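Local atomic coordinates of extracellular subtilisin-like serine proteinase (Vibrio sp. PA-44, PDB entry 1S2N), a protein that probably cleaves peptide bonds inside protein chains as a secreted, calcium-binding serine endopeptidase of the subtilisin family. Residues 71-76 with 219-224. Sequence-based numbering, arbitrary orientation.
Sequences GTHVAG and TSMATP. With PMS (phenylmethanesulfonic acid), chain F.
V74 has the largest share of this contact, facing P224 with its CB and the S220 carbonyl with one of its methyls. V74 CB lies 3.8 Å from P224 CG, and its CG1 comes to 3.7 Å from S220 O, an oxygen that accepts a hydrogen bond from S128 OG. The same methyl also meets the end of M221, V74 CG1 to M221 CE being 4.2 Å. The M221 chain bends at chi2 (66°) and again at chi3, which carries its methyl back toward the 71-76 helix although the side chain sets out in another direction. H73 crosses M221 at about a right angle: its ND1 is 3.9 Å from M221 CG, and the sulfur stands obliquely to the ring. With CG anti to the backbone N (chi1 -156°), the imidazole reaches across to M221, while its NE2 hydrogen-bonds to the carbonyl oxygen of K214, helping to hold the ring's rotation. No hydrogen bond joins the two segments, whose axes run 8.6 Å apart at 35°.

Behind this packing, T219 O is gripped from opposite faces of its carbonyl plane by the backbone N and the hydroxyl of T223, the latter 2.7 Å away at T223 OG1. V74 also touches V35 and D37, the predicted charge-relay aspartate, of strand 32-37. At the far end S220 OG is bonded covalently to the sulfur of the phenylmethanesulfonyl group, and S220 N donates to its O2S at 3.1 Å, with N157 ND2 giving that inhibitor a further bond, as expected for a subtilisin oxyanion hole. Here helix 70-79, opening with the predicted catalytic histidine H70, packs against the N-terminal part of helix 219-236, bearing the predicted nucleophile S220, which is the buried helix pair behind the Asp-His-Ser triad of the subtilase fold.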
# COMPACT_ATOMS: atom_id res chain seq x y z
N GLY A 71 1.31 6.61 -9.20
CA GLY A 71 1.13 7.15 -7.86
C GLY A 71 -0.27 7.63 -7.55
O GLY A 71 -0.68 7.64 -6.39
N THR A 72 -1.00 8.06 -8.57
CA THR A 72 -2.40 8.42 -8.42
C THR A 72 -3.23 7.16 -8.20
O THR A 72 -4.17 7.15 -7.40
CB THR A 72 -2.89 9.14 -9.68
OG1 THR A 72 -2.20 10.39 -9.82
CG2 THR A 72 -4.37 9.52 -9.56
N HIS A 73 -2.87 6.10 -8.91
CA HIS A 73 -3.54 4.81 -8.84
C HIS A 73 -3.41 4.22 -7.44
O HIS A 73 -4.42 3.83 -6.84
CB HIS A 73 -2.96 3.87 -9.90
CG HIS A 73 -3.88 2.77 -10.32
ND1 HIS A 73 -3.86 1.51 -9.75
CD2 HIS A 73 -4.82 2.72 -11.30
CE1 HIS A 73 -4.76 0.75 -10.34
NE2 HIS A 73 -5.36 1.46 -11.29
N VAL A 74 -2.18 4.18 -6.90
CA VAL A 74 -1.96 3.59 -5.58
C VAL A 74 -2.58 4.48 -4.51
O VAL A 74 -3.07 3.98 -3.50
CB VAL A 74 -0.44 3.23 -5.24
CG1 VAL A 74 0.40 3.01 -6.48
CG2 VAL A 74 0.20 4.24 -4.32
N ALA A 75 -2.59 5.79 -4.73
CA ALA A 75 -3.23 6.72 -3.79
C ALA A 75 -4.75 6.55 -3.81
O ALA A 75 -5.40 6.77 -2.80
CB ALA A 75 -2.86 8.15 -4.12
N GLY A 76 -5.29 6.16 -4.95
CA GLY A 76 -6.71 5.92 -5.10
C GLY A 76 -7.15 4.63 -4.42
O GLY A 76 -8.28 4.53 -3.93
N THR A 219 2.40 -5.73 -7.66
CA THR A 219 2.51 -5.65 -6.20
C THR A 219 2.33 -4.21 -5.73
O THR A 219 2.10 -3.96 -4.55
CB THR A 219 3.87 -6.21 -5.70
OG1 THR A 219 4.95 -5.70 -6.51
CG2 THR A 219 3.95 -7.72 -5.89
N SER A 220 2.47 -3.27 -6.66
CA SER A 220 2.21 -1.86 -6.42
C SER A 220 0.76 -1.56 -6.17
O SER A 220 0.44 -0.57 -5.51
CB SER A 220 2.64 -1.03 -7.62
OG SER A 220 4.05 -1.02 -7.75
N MET A 221 -0.13 -2.39 -6.73
CA MET A 221 -1.56 -2.26 -6.49
C MET A 221 -1.97 -3.01 -5.22
O MET A 221 -2.96 -2.67 -4.58
CB MET A 221 -2.35 -2.82 -7.68
CG MET A 221 -2.32 -1.95 -8.93
SD MET A 221 -0.70 -1.81 -9.69
CE MET A 221 -0.26 -0.17 -9.21
N ALA A 222 -1.19 -4.03 -4.86
CA ALA A 222 -1.41 -4.79 -3.64
C ALA A 222 -1.07 -3.99 -2.38
O ALA A 222 -1.78 -4.05 -1.39
CB ALA A 222 -0.59 -6.09 -3.67
N THR A 223 0.04 -3.26 -2.45
CA THR A 223 0.59 -2.55 -1.31
C THR A 223 -0.34 -1.49 -0.72
O THR A 223 -0.49 -1.45 0.50
CB THR A 223 1.95 -1.92 -1.72
OG1 THR A 223 2.83 -2.96 -2.16
CG2 THR A 223 2.66 -1.31 -0.51
N PRO A 224 -0.95 -0.64 -1.55
CA PRO A 224 -1.89 0.37 -1.06
C PRO A 224 -3.14 -0.21 -0.43
O PRO A 224 -3.76 0.49 0.36
CB PRO A 224 -2.26 1.17 -2.33
CG PRO A 224 -1.95 0.25 -3.46
CD PRO A 224 -0.77 -0.52 -3.01
C PMS F . 6.53 -1.44 -10.23
S PMS F . 4.77 -1.42 -9.69
C1 PMS F . 7.44 -2.14 -9.24
C2 PMS F . 8.60 -2.75 -9.73
C3 PMS F . 9.48 -3.41 -8.87
C4 PMS F . 9.20 -3.45 -7.51
C5 PMS F . 8.05 -2.85 -7.01
C6 PMS F . 7.17 -2.20 -7.87
O2S PMS F . 4.53 -3.06 -8.99
O1S PMS F . 3.63 -1.33 -10.86